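Local structure of 16S rRNA methylase (Uncultured bacterium, 7JLZ) at residues N118-I121 / S122-K126; Y158-S161 / T162-I166; I166-N170 / N171-T175. The protein probably methylates N1 of adenine 1408 in the 16S rRNA of the 30S ribosomal subunit, a modification linked to aminoglycoside resistance. One frame throughout, in Å; residues are numbered along the deposited sequence. Where two conformers were deposited one is given.

Interaction 1. Residues N118-I121 / S122-K126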
# COMPACT_ATOMS: atom_id res chain seq x y z
N ASN A 118 10.85 -4.44 8.48
CA ASN A 118 9.48 -3.96 8.65
C ASN A 118 9.41 -2.55 9.21
O ASN A 118 8.33 -1.94 9.15
CB ASN A 118 8.68 -4.93 9.53
CG ASN A 118 8.48 -6.30 8.87
OD1 ASN A 118 8.52 -6.44 7.65
ND2 ASN A 118 8.25 -7.32 9.70
N SER A 119 10.51 -2.00 9.73
CA SER A 119 10.55 -0.62 10.20
C SER A 119 10.30 0.38 9.07
O SER A 119 10.09 1.57 9.35
CB SER A 119 11.90 -0.32 10.85
OG SER A 119 12.91 -0.11 9.88
N LEU A 120 10.33 -0.06 7.81
CA LEU A 120 9.96 0.80 6.70
C LEU A 120 8.57 1.37 6.88
O LEU A 120 8.32 2.52 6.50
CB LEU A 120 10.05 -0.00 5.40
CG LEU A 120 9.55 0.66 4.12
CD1 LEU A 120 10.46 1.81 3.75
CD2 LEU A 120 9.48 -0.35 2.99
N ILE A 121 7.65 0.60 7.46
CA ILE A 121 6.25 1.01 7.56
C ILE A 121 6.13 2.30 8.37
O ILE A 121 5.53 3.28 7.94
CB ILE A 121 5.41 -0.12 8.17
CG1 ILE A 121 5.38 -1.31 7.21
CG2 ILE A 121 4.00 0.35 8.47
CD1 ILE A 121 4.74 -2.54 7.81
N SER A 122 6.71 2.31 9.57
CA SER A 122 6.61 3.50 10.40
C SER A 122 7.41 4.66 9.79
O SER A 122 7.03 5.82 9.97
CB SER A 122 7.09 3.20 11.82
OG SER A 122 6.32 3.93 12.76
N ASN A 123 8.49 4.36 9.08
CA ASN A 123 9.33 5.43 8.55
C ASN A 123 8.78 6.05 7.27
O ASN A 123 9.16 7.17 6.93
CB ASN A 123 10.76 4.93 8.34
CG ASN A 123 11.53 4.84 9.65
OD1 ASN A 123 10.95 4.94 10.73
ND2 ASN A 123 12.84 4.67 9.56
N ILE A 124 7.89 5.35 6.54
CA ILE A 124 7.19 6.03 5.46
C ILE A 124 6.19 7.04 6.02
O ILE A 124 5.97 8.10 5.44
CB ILE A 124 6.50 4.97 4.57
CG1 ILE A 124 7.54 4.14 3.81
CG2 ILE A 124 5.49 5.63 3.60
CD1 ILE A 124 6.93 2.89 3.12
N LEU A 125 5.59 6.73 7.17
CA LEU A 125 4.47 7.50 7.69
C LEU A 125 4.92 8.78 8.38
O LEU A 125 5.95 8.79 9.07
CB LEU A 125 3.67 6.67 8.68
CG LEU A 125 2.75 5.63 8.07
CD1 LEU A 125 2.23 4.70 9.15
CD2 LEU A 125 1.61 6.36 7.39
N LYS A 126 4.13 9.84 8.23
CA LYS A 126 4.24 10.99 9.11
C LYS A 126 3.79 10.60 10.51
O LYS A 126 3.09 9.59 10.70
CB LYS A 126 3.37 12.15 8.61
CG LYS A 126 3.72 12.67 7.23
CD LYS A 126 2.88 13.89 6.95
CE LYS A 126 3.32 14.62 5.71
NZ LYS A 126 2.52 15.85 5.51
O HOH W 1 7.25 -0.28 11.23
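With its CG swung opposite the backbone N (chi1 173°), Leu120 sends its branch along the helix toward Ile124, whose CG1 is turned opposite its own carbonyl carbon (chi1 -68°), the setting that carries CD1 back one turn to Leu120. The two side chains cross at a slant: Ile124 CD1 lies 3.6 Å from Leu120 CG, and Leu120 CD1 rests against Ile124 CG1 at 3.7 Å. Both lean on Phe86 in a neighbouring loop. Beneath this pair runs the bond from Ile124 N to Leu120 O, 2.9 Å long, which meets the carbonyl almost end-on. One residue back, Asn123 N donates to Ser119 O at 3.2 Å, from a position tilted out of that carbonyl's plane. These are the i to i+4 bonds of the short helix 120-124, which leads through Leu125, the first residue to leave helical angles, into the short strand 125-126, backbone-bonded to Ala94 at the start of strand 94-100 of the Rossmann-like methyltransferase sheet. Ile121 and Leu125 pack on Leu97 and Cys131, in two adjacent parallel strands of that sheet. Near the start of the helix a water bridges the chain, giving a hydrogen to Asn118 O at 2.9 Å and accepting one from Ser122 N at 3.1 Å. The hydroxyl of Ser119 bonds to Glu116 O. At the other end Lys211 NZ is hydrogen-bonded to both Ser122 O and Leu125 O.

Interaction 2. Residues Y158-S161 / T162-I166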
# COMPACT_ATOMS: atom_id res chain seq x y z
N TYR A 158 -7.90 -14.12 20.82
CA TYR A 158 -6.95 -14.16 19.72
C TYR A 158 -6.53 -12.76 19.31
O TYR A 158 -5.36 -12.52 18.98
CB TYR A 158 -7.57 -14.90 18.53
CG TYR A 158 -6.60 -15.16 17.41
CD1 TYR A 158 -5.73 -16.25 17.44
CD2 TYR A 158 -6.55 -14.32 16.30
CE1 TYR A 158 -4.84 -16.48 16.40
CE2 TYR A 158 -5.67 -14.55 15.26
CZ TYR A 158 -4.82 -15.63 15.32
OH TYR A 158 -3.94 -15.86 14.28
N LEU A 159 -7.47 -11.81 19.33
CA LEU A 159 -7.13 -10.43 18.99
C LEU A 159 -6.09 -9.87 19.95
O LEU A 159 -5.09 -9.28 19.53
CB LEU A 159 -8.39 -9.56 19.00
CG LEU A 159 -8.20 -8.08 18.62
CD1 LEU A 159 -7.81 -7.95 17.17
CD2 LEU A 159 -9.44 -7.26 18.94
N LYS A 160 -6.30 -10.08 21.26
CA LYS A 160 -5.43 -9.47 22.26
C LYS A 160 -4.10 -10.20 22.37
O LYS A 160 -3.06 -9.57 22.62
CB LYS A 160 -6.13 -9.46 23.63
CG LYS A 160 -7.22 -8.42 23.76
CD LYS A 160 -6.64 -7.02 23.67
CE LYS A 160 -5.80 -6.68 24.89
NZ LYS A 160 -5.02 -5.42 24.68
N SER A 161 -4.10 -11.52 22.22
CA SER A 161 -2.89 -12.30 22.46
C SER A 161 -2.07 -12.55 21.20
O SER A 161 -0.88 -12.85 21.31
CB SER A 161 -3.24 -13.65 23.09
OG SER A 161 -3.66 -14.57 22.11
N THR A 162 -2.66 -12.42 20.02
CA THR A 162 -1.92 -12.73 18.81
C THR A 162 -1.90 -11.56 17.83
O THR A 162 -0.82 -11.11 17.43
CB THR A 162 -2.50 -13.97 18.12
OG1 THR A 162 -2.35 -15.10 18.98
CG2 THR A 162 -1.78 -14.22 16.79
N VAL A 163 -3.07 -11.07 17.45
CA VAL A 163 -3.13 -10.07 16.38
C VAL A 163 -2.45 -8.78 16.81
O VAL A 163 -1.52 -8.31 16.15
CB VAL A 163 -4.58 -9.82 15.94
CG1 VAL A 163 -4.60 -8.78 14.82
CG2 VAL A 163 -5.20 -11.11 15.46
N ILE A 164 -2.91 -8.19 17.91
CA ILE A 164 -2.36 -6.89 18.32
C ILE A 164 -0.86 -6.97 18.59
O ILE A 164 -0.13 -6.09 18.10
CB ILE A 164 -3.17 -6.33 19.51
CG1 ILE A 164 -4.56 -5.89 19.04
CG2 ILE A 164 -2.44 -5.16 20.15
CD1 ILE A 164 -5.55 -5.67 20.20
N PRO A 165 -0.33 -7.97 19.31
CA PRO A 165 1.13 -7.98 19.56
C PRO A 165 1.97 -8.09 18.31
O PRO A 165 3.04 -7.47 18.24
CB PRO A 165 1.32 -9.20 20.48
CG PRO A 165 -0.01 -9.44 21.11
CD PRO A 165 -1.01 -9.05 20.06
N ILE A 166 1.53 -8.87 17.31
CA ILE A 166 2.30 -9.01 16.08
C ILE A 166 2.57 -7.64 15.46
O ILE A 166 3.67 -7.38 14.95
CB ILE A 166 1.56 -9.93 15.09
CG1 ILE A 166 1.77 -11.40 15.49
CG2 ILE A 166 2.02 -9.68 13.66
CD1 ILE A 166 0.89 -12.37 14.74
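Over one face of the Tyr158 ring sits Thr162, its CB 3.9 Å from the ring centroid and 14° off the normal, a CH-pi contact one helical turn along. The methyl CG2 of Thr162 continues over the same face toward the hydroxyl end, 3.7 Å from Tyr158 CZ. Val163 comes in obliquely, its CG2 3.5 Å from Tyr158 CE2, and the two side chains cross at about a right angle. The ring gets there because Tyr158 CG lies opposite the backbone N (chi1 -172°), which lays it along the following turn; its hydroxyl is held by Glu150 N. Next to it Leu159 meets two partners, CD1 touching Val163 CB and CG meeting Ile164 CD1.

The backbone beneath is wider than a regular alpha turn. Tyr158 O takes two donors: Val163 N at 3.1 Å, in the carbonyl plane, and Thr162 N at 2.9 Å, tilted 34° from it. Ile164 N then reaches Leu159 O, five residues back, at 2.9 Å and nearly straight. Pro165 has no N-H to give, and its CD instead lies 3.3 Å from Lys160 O. Between Ser161 OG and Thr162 OG1 the hydrogen bond is weak; Ser161 OG also bonds to Glu157 O. Leu159 and Ile164 also pack on Leu174 of strand 172-179. The i to i+5 bonds mark a pi-type turn in helix 156-168, and Pro165, with no N-H for the turn before, kinks it.

Interaction 3. Residues I166-N170 / N171-T175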
# COMPACT_ATOMS: atom_id res chain seq x y z
N ILE A 166 1.53 -8.87 17.31
CA ILE A 166 2.30 -9.01 16.08
C ILE A 166 2.57 -7.64 15.46
O ILE A 166 3.67 -7.38 14.95
CB ILE A 166 1.56 -9.93 15.09
CG1 ILE A 166 1.77 -11.40 15.49
CG2 ILE A 166 2.02 -9.68 13.66
CD1 ILE A 166 0.89 -12.37 14.74
N PHE A 167 1.59 -6.75 15.49
CA PHE A 167 1.74 -5.47 14.83
C PHE A 167 2.33 -4.40 15.73
O PHE A 167 2.99 -3.48 15.24
CB PHE A 167 0.39 -5.02 14.27
CG PHE A 167 -0.07 -5.84 13.12
CD1 PHE A 167 0.51 -5.67 11.87
CD2 PHE A 167 -1.07 -6.79 13.27
CE1 PHE A 167 0.10 -6.43 10.78
CE2 PHE A 167 -1.49 -7.55 12.19
CZ PHE A 167 -0.90 -7.37 10.95
N GLU A 168 2.12 -4.50 17.04
CA GLU A 168 2.78 -3.58 17.95
C GLU A 168 4.29 -3.76 17.90
O GLU A 168 5.05 -2.79 18.09
CB GLU A 168 2.25 -3.75 19.37
CG GLU A 168 0.85 -3.18 19.54
CD GLU A 168 0.37 -3.19 20.97
OE1 GLU A 168 0.75 -4.12 21.73
OE2 GLU A 168 -0.40 -2.28 21.34
N LYS A 169 4.75 -4.98 17.62
CA LYS A 169 6.18 -5.23 17.42
C LYS A 169 6.72 -4.51 16.20
O LYS A 169 7.94 -4.44 16.03
CB LYS A 169 6.43 -6.74 17.33
CG LYS A 169 6.38 -7.45 18.68
CD LYS A 169 6.54 -8.96 18.55
CE LYS A 169 6.84 -9.62 19.89
NZ LYS A 169 5.72 -9.48 20.88
N ASN A 170 5.85 -3.96 15.35
CA ASN A 170 6.25 -3.14 14.21
C ASN A 170 5.78 -1.69 14.39
O ASN A 170 5.63 -0.96 13.41
CB ASN A 170 5.72 -3.74 12.91
CG ASN A 170 6.18 -5.17 12.69
OD1 ASN A 170 7.35 -5.43 12.42
ND2 ASN A 170 5.25 -6.12 12.82
N ASN A 171 5.53 -1.29 15.63
CA ASN A 171 5.20 0.09 16.01
C ASN A 171 3.82 0.52 15.51
O ASN A 171 3.56 1.72 15.34
CB ASN A 171 6.28 1.09 15.53
CG ASN A 171 6.20 2.42 16.26
OD1 ASN A 171 6.01 2.46 17.47
ND2 ASN A 171 6.32 3.51 15.51
N LEU A 172 2.93 -0.44 15.31
CA LEU A 172 1.59 -0.17 14.80
C LEU A 172 0.57 -0.54 15.86
O LEU A 172 0.56 -1.67 16.35
CB LEU A 172 1.32 -0.94 13.51
CG LEU A 172 2.21 -0.53 12.34
CD1 LEU A 172 2.03 -1.49 11.17
CD2 LEU A 172 1.93 0.92 11.93
N HIS A 173 -0.30 0.41 16.20
CA HIS A 173 -1.38 0.18 17.15
C HIS A 173 -2.69 0.02 16.39
O HIS A 173 -3.10 0.92 15.66
CB HIS A 173 -1.46 1.33 18.14
CG HIS A 173 -2.62 1.24 19.06
ND1 HIS A 173 -3.79 1.92 18.84
CD2 HIS A 173 -2.81 0.51 20.18
CE1 HIS A 173 -4.65 1.63 19.80
NE2 HIS A 173 -4.08 0.78 20.63
N LEU A 174 -3.35 -1.13 16.57
CA LEU A 174 -4.54 -1.44 15.79
C LEU A 174 -5.71 -0.56 16.22
O LEU A 174 -6.03 -0.47 17.42
CB LEU A 174 -4.90 -2.91 15.96
CG LEU A 174 -6.18 -3.38 15.24
CD1 LEU A 174 -5.91 -3.49 13.75
CD2 LEU A 174 -6.71 -4.68 15.81
N THR A 175 -6.36 0.07 15.25
CA THR A 175 -7.54 0.89 15.51
C THR A 175 -8.81 0.36 14.86
O THR A 175 -9.90 0.67 15.34
CB THR A 175 -7.32 2.33 15.03
OG1 THR A 175 -7.17 2.37 13.61
CG2 THR A 175 -6.09 2.95 15.70
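Leu172 N donates to Phe167 O at 3.0 Å and Asn171 N to Glu168 O at 2.9 Å, the paired bonds of a Schellman motif that ends helix 156-168 and turns the chain into strand 172-179. Asn171, with its positive phi of 69°, is the C-prime residue. The two bonds differ in shape: Leu172 N is tilted from the plane of its carbonyl, whereas Asn171 N stands well above the plane of Glu168 O and uses no lone pair. Phe167 O also accepts from Asn170 N, which approaches from the face opposite Leu172 N, so this one carbonyl is gripped on both sides by the turn. A CA-H...O contact joins Glu168 CA to Leu172 O at 3.3 Å.

Apolar contact is slight across the reversal: Phe167 CB faces Leu172 CB at 4.3 Å. Phe167 and Leu172 also both meet Phe209 of strand 205-211.

Among polar side chains, Asn171 ND2 is probably bonded to Ser122 OG, in the conformer given for that serine, and Asn170 OD1 weakly to Asn118 ND2, tying the turn to the region around helix 120-124. Glu168 and His173 run side by side, carboxylate and ring planes 33° apart. The extended Glu168 chain brings OE2 to the edge of the ring and into its plane, 3.9 Å from His173 CD2.

How the interactions relate
Interactions 2 and 3 share helix 156-168, which is widened in its middle by interaction 2 and ended by interaction 3, with Ile166 common to both. The strand that follows, 172-179, packs against its own helix. Interaction 1 lies earlier in the chain, yet meets interaction 3 through Ile121 against Leu172. Its centre is about 12 Å from that of interaction 3 and about 20 Å from that of interaction 2. Interactions 1 and 3 are partly buried and interaction 2 is at the surface, where it includes an aromatic CH-pi contact; interaction 1 adds aliphatic packing and a water bridge to its helical backbone bonds, and interaction 3 relies chiefly on backbone bonds.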